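Local atomic coordinates of carboxylesterase (Uncultured bacterium, PDB entry 5GMX), a protein that hydrolyses carboxylic esters as a family VIII carboxylesterase with a beta-lactamase-like fold, and also acts on oxyimino cephalosporins. Residues Gly75-Glu87 with Thr177-Val191. Sequence-based numbering, arbitrary orientation.
Sequences GMAATVVGVLADE and TGRTKSLGQLFAEKV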
loop_
_atom_site.group_PDB
_atom_site.type_symbol
_atom_site.label_atom_id
_atom_site.label_comp_id
_atom_site.label_asym_id
_atom_site.label_seq_id
_atom_site.Cartn_x
_atom_site.Cartn_y
_atom_site.Cartn_z
ATOM N N GLY A 75 2.116 -0.504 1.313
ATOM C CA GLY A 75 2.455 -1.893 1.592
ATOM C C GLY A 75 3.309 -2.479 0.474
ATOM O O GLY A 75 4.314 -3.172 0.700
HETATM N N MSE A 76 2.928 -2.167 -0.757
HETATM C CA MSE A 76 3.683 -2.651 -1.907
HETATM C C MSE A 76 5.107 -2.128 -1.855
HETATM O O MSE A 76 6.069 -2.896 -2.068
HETATM C CB MSE A 76 3.003 -2.236 -3.207
HETATM C CG MSE A 76 1.550 -2.684 -3.271
HETATM SE SE MSE A 76 1.335 -4.633 -3.077
HETATM C CE MSE A 76 -0.600 -4.701 -3.216
ATOM N N ALA A 77 5.259 -0.851 -1.498
ATOM C CA ALA A 77 6.600 -0.274 -1.476
ATOM C C ALA A 77 7.404 -0.979 -0.402
ATOM O O ALA A 77 8.581 -1.308 -0.602
ATOM C CB ALA A 77 6.562 1.242 -1.230
ATOM N N ALA A 78 6.745 -1.262 0.725
ATOM C CA ALA A 78 7.460 -1.852 1.845
ATOM C C ALA A 78 7.950 -3.236 1.426
ATOM O O ALA A 78 9.044 -3.674 1.820
ATOM C CB ALA A 78 6.579 -1.927 3.095
ATOM N N THR A 79 7.157 -3.906 0.586
ATOM C CA THR A 79 7.513 -5.260 0.197
ATOM C C THR A 79 8.814 -5.230 -0.595
ATOM O O THR A 79 9.689 -6.074 -0.378
ATOM C CB THR A 79 6.392 -5.932 -0.599
ATOM O OG1 THR A 79 5.244 -6.040 0.246
ATOM C CG2 THR A 79 6.808 -7.326 -1.022
ATOM N N VAL A 80 8.973 -4.218 -1.450
ATOM C CA VAL A 80 10.209 -4.098 -2.221
ATOM C C VAL A 80 11.398 -4.051 -1.262
ATOM O O VAL A 80 12.370 -4.803 -1.428
ATOM C CB VAL A 80 10.228 -2.848 -3.123
ATOM C CG1 VAL A 80 11.600 -2.693 -3.774
ATOM C CG2 VAL A 80 9.161 -2.957 -4.191
ATOM N N VAL A 81 11.295 -3.216 -0.223
ATOM C CA VAL A 81 12.440 -3.050 0.676
ATOM C C VAL A 81 12.711 -4.375 1.347
ATOM O O VAL A 81 13.866 -4.828 1.423
ATOM C CB VAL A 81 12.213 -1.949 1.736
ATOM C CG1 VAL A 81 13.348 -1.967 2.761
ATOM C CG2 VAL A 81 12.132 -0.583 1.062
ATOM N N GLY A 82 11.627 -5.029 1.756
ATOM C CA GLY A 82 11.724 -6.310 2.409
ATOM C C GLY A 82 12.448 -7.321 1.552
ATOM O O GLY A 82 13.323 -8.052 2.040
ATOM N N VAL A 83 12.111 -7.346 0.263
ATOM C CA VAL A 83 12.710 -8.332 -0.628
ATOM C C VAL A 83 14.190 -8.017 -0.725
ATOM O O VAL A 83 15.038 -8.918 -0.628
ATOM C CB VAL A 83 12.048 -8.339 -2.024
ATOM C CG1 VAL A 83 12.874 -9.155 -3.020
ATOM C CG2 VAL A 83 10.613 -8.872 -1.919
ATOM N N LEU A 84 14.502 -6.727 -0.857
ATOM C CA LEU A 84 15.897 -6.341 -1.005
ATOM C C LEU A 84 16.642 -6.610 0.292
ATOM O O LEU A 84 17.830 -6.929 0.260
ATOM C CB LEU A 84 16.031 -4.864 -1.403
ATOM C CG LEU A 84 15.558 -4.530 -2.824
ATOM C CD1 LEU A 84 15.573 -3.027 -3.042
ATOM C CD2 LEU A 84 16.417 -5.237 -3.868
ATOM N N ALA A 85 15.946 -6.516 1.429
ATOM C CA ALA A 85 16.632 -6.780 2.680
ATOM C C ALA A 85 16.908 -8.275 2.755
ATOM O O ALA A 85 17.957 -8.703 3.244
ATOM C CB ALA A 85 15.814 -6.310 3.868
ATOM N N ASP A 86 15.981 -9.060 2.200
ATOM C CA ASP A 86 16.071 -10.513 2.280
ATOM C C ASP A 86 17.221 -11.010 1.414
ATOM O O ASP A 86 17.825 -12.030 1.718
ATOM C CB ASP A 86 14.752 -11.165 1.841
ATOM C CG ASP A 86 14.708 -12.665 2.128
ATOM O OD1 ASP A 86 14.956 -13.058 3.292
ATOM O OD2 ASP A 86 14.435 -13.448 1.186
ATOM N N GLU A 87 17.531 -10.272 0.351
ATOM C CA GLU A 87 18.662 -10.602 -0.520
ATOM C C GLU A 87 20.003 -10.130 0.053
ATOM O O GLU A 87 21.051 -10.410 -0.516
ATOM C CB GLU A 87 18.487 -9.973 -1.905
ATOM C CG GLU A 87 17.276 -10.443 -2.685
ATOM C CD GLU A 87 17.069 -9.625 -3.957
ATOM O OE1 GLU A 87 17.929 -8.768 -4.263
ATOM O OE2 GLU A 87 16.045 -9.828 -4.645
ATOM N N THR A 177 20.325 -0.799 -5.415
ATOM C CA THR A 177 20.341 -1.480 -6.708
ATOM C C THR A 177 20.971 -0.575 -7.783
ATOM O O THR A 177 20.687 -0.708 -8.971
ATOM C CB THR A 177 18.923 -1.917 -7.150
ATOM O OG1 THR A 177 18.039 -0.791 -7.114
ATOM C CG2 THR A 177 18.383 -3.007 -6.223
ATOM N N GLY A 178 21.799 0.368 -7.343
ATOM C CA GLY A 178 22.607 1.162 -8.250
ATOM C C GLY A 178 21.867 2.170 -9.106
ATOM O O GLY A 178 22.403 2.630 -10.117
ATOM N N ARG A 179 20.653 2.527 -8.696
ATOM C CA ARG A 179 19.814 3.455 -9.458
ATOM C C ARG A 179 19.639 3.037 -10.919
ATOM O O ARG A 179 19.471 3.871 -11.795
ATOM C CB ARG A 179 20.430 4.845 -9.358
ATOM C CG ARG A 179 20.283 5.418 -7.967
ATOM C CD ARG A 179 21.406 6.389 -7.694
ATOM N NE ARG A 179 21.001 7.782 -7.667
ATOM C CZ ARG A 179 21.834 8.758 -7.327
ATOM N NH1 ARG A 179 23.087 8.459 -6.995
ATOM N NH2 ARG A 179 21.418 10.016 -7.319
ATOM N N THR A 180 19.654 1.735 -11.171
ATOM C CA THR A 180 19.453 1.228 -12.519
ATOM C C THR A 180 17.966 1.155 -12.870
ATOM O O THR A 180 17.598 1.195 -14.038
ATOM C CB THR A 180 20.073 -0.168 -12.670
ATOM O OG1 THR A 180 19.526 -1.041 -11.673
ATOM C CG2 THR A 180 21.592 -0.099 -12.497
ATOM N N LYS A 181 17.110 1.048 -11.856
ATOM C CA LYS A 181 15.662 0.926 -12.075
ATOM C C LYS A 181 14.836 1.846 -11.179
ATOM O O LYS A 181 15.250 2.170 -10.068
ATOM C CB LYS A 181 15.223 -0.521 -11.864
ATOM C CG LYS A 181 15.824 -1.502 -12.849
ATOM C CD LYS A 181 15.996 -2.869 -12.228
ATOM C CE LYS A 181 16.684 -3.826 -13.193
ATOM N NZ LYS A 181 15.988 -3.846 -14.511
ATOM N N SER A 182 13.661 2.248 -11.652
ATOM C CA SER A 182 12.746 3.024 -10.818
ATOM C C SER A 182 12.112 2.116 -9.754
ATOM O O SER A 182 12.218 0.889 -9.847
ATOM C CB SER A 182 11.664 3.682 -11.670
ATOM O OG SER A 182 10.766 2.707 -12.164
ATOM N N LEU A 183 11.453 2.699 -8.753
ATOM C CA LEU A 183 10.828 1.861 -7.729
ATOM C C LEU A 183 9.722 1.000 -8.342
ATOM O O LEU A 183 9.571 -0.172 -7.988
ATOM C CB LEU A 183 10.249 2.690 -6.578
ATOM C CG LEU A 183 9.645 1.680 -5.581
ATOM C CD1 LEU A 183 10.681 1.077 -4.645
ATOM C CD2 LEU A 183 8.464 2.188 -4.823
ATOM N N GLY A 184 8.972 1.576 -9.284
ATOM C CA GLY A 184 7.947 0.846 -10.010
ATOM C C GLY A 184 8.456 -0.389 -10.748
ATOM O O GLY A 184 7.791 -1.434 -10.770
ATOM N N GLN A 185 9.630 -0.277 -11.360
ATOM C CA GLN A 185 10.212 -1.403 -12.081
ATOM C C GLN A 185 10.772 -2.452 -11.125
ATOM O O GLN A 185 10.781 -3.638 -11.441
ATOM C CB GLN A 185 11.299 -0.937 -13.045
ATOM C CG GLN A 185 10.840 0.072 -14.069
ATOM C CD GLN A 185 12.021 0.711 -14.787
ATOM O OE1 GLN A 185 12.946 0.016 -15.221
ATOM N NE2 GLN A 185 12.008 2.041 -14.892
ATOM N N LEU A 186 11.294 -2.014 -9.986
ATOM C CA LEU A 186 11.734 -2.951 -8.958
ATOM C C LEU A 186 10.540 -3.735 -8.420
ATOM O O LEU A 186 10.631 -4.940 -8.207
ATOM C CB LEU A 186 12.449 -2.224 -7.829
ATOM C CG LEU A 186 13.841 -1.700 -8.137
ATOM C CD1 LEU A 186 14.317 -0.771 -7.014
ATOM C CD2 LEU A 186 14.798 -2.885 -8.320
ATOM N N PHE A 187 9.417 -3.054 -8.215
ATOM C CA PHE A 187 8.204 -3.743 -7.780
ATOM C C PHE A 187 7.725 -4.728 -8.862
ATOM O O PHE A 187 7.398 -5.875 -8.566
ATOM C CB PHE A 187 7.096 -2.746 -7.431
ATOM C CG PHE A 187 5.778 -3.402 -7.120
ATOM C CD1 PHE A 187 5.541 -3.956 -5.869
ATOM C CD2 PHE A 187 4.780 -3.473 -8.080
ATOM C CE1 PHE A 187 4.328 -4.564 -5.586
ATOM C CE2 PHE A 187 3.570 -4.080 -7.807
ATOM C CZ PHE A 187 3.342 -4.628 -6.558
ATOM N N ALA A 188 7.691 -4.279 -10.111
ATOM C CA ALA A 188 7.322 -5.161 -11.221
ATOM C C ALA A 188 8.192 -6.415 -11.270
ATOM O O ALA A 188 7.673 -7.526 -11.339
ATOM C CB ALA A 188 7.418 -4.423 -12.552
ATOM N N GLU A 189 9.510 -6.236 -11.210
ATOM C CA GLU A 189 10.442 -7.339 -11.450
ATOM C C GLU A 189 10.644 -8.261 -10.258
ATOM O O GLU A 189 10.824 -9.465 -10.425
ATOM C CB GLU A 189 11.804 -6.796 -11.914
ATOM C CG GLU A 189 11.782 -6.278 -13.361
ATOM C CD GLU A 189 13.078 -5.603 -13.795
ATOM O OE1 GLU A 189 14.014 -5.510 -12.971
ATOM O OE2 GLU A 189 13.153 -5.154 -14.963
ATOM N N LYS A 190 10.611 -7.710 -9.052
ATOM C CA LYS A 190 10.941 -8.509 -7.883
ATOM C C LYS A 190 9.738 -8.969 -7.070
ATOM O O LYS A 190 9.846 -9.911 -6.304
ATOM C CB LYS A 190 11.909 -7.742 -6.985
ATOM C CG LYS A 190 13.262 -7.544 -7.640
ATOM C CD LYS A 190 14.247 -6.883 -6.715
ATOM C CE LYS A 190 15.657 -7.002 -7.272
ATOM N NZ LYS A 190 16.096 -8.427 -7.286
ATOM N N VAL A 191 8.592 -8.320 -7.232
ATOM C CA VAL A 191 7.432 -8.696 -6.437
ATOM C C VAL A 191 6.267 -9.217 -7.279
ATOM O O VAL A 191 5.811 -10.339 -7.080
ATOM C CB VAL A 191 6.930 -7.509 -5.585
ATOM C CG1 VAL A 191 5.664 -7.889 -4.842
ATOM C CG2 VAL A 191 8.013 -7.052 -4.623
#
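Val80 fits as a knob into a hole formed by Leu183, Leu186, Phe187 and Val191, where the axes of the short segments 75-86 and 183-191 approach to 9.7 Å and cross at 67°. Val80 CG1, anti to the backbone N (chi1 173°), meets Leu183 CD1 at 4.0 Å, while CG2 lies 3.8 Å from Phe187 CB, at the edge of the ring. With Val80 CA 5.9 Å from Phe187 CA, a compact, branched valine suits the place. Thr79 turns its methyl to the interface, CG2 lying 3.8 Å from Val191 CG2. Its OG1 donates to Gly75 O, which also accepts a bond from Thr79 N, arriving from the opposite face of the carbonyl plane, so the buried hydroxyl is satisfied within its own helix.

Met76, a selenomethionine, has a flexible chain that can follow the Phe187 ring: CB comes to 3.6 Å from Phe187 CE1, and the bend at chi2 (-58°) brings SE beside the ring in an oblique Met-aromatic contact.

Polar contact is confined to the C-terminal end of helix 75-86. Lys190 is long enough to lay CE 3.9 Å from Leu84 CD2 and still carry NZ to the syn lone pair of Glu87 OE2, a 3.0 Å salt bridge.

Complementary buried apolar side chains thus hold helix 72-86, with Lys74 in its first turn and Ser71 just before (probably an SxxK motif); the partly exposed ion pair probably adds specificity more than stability.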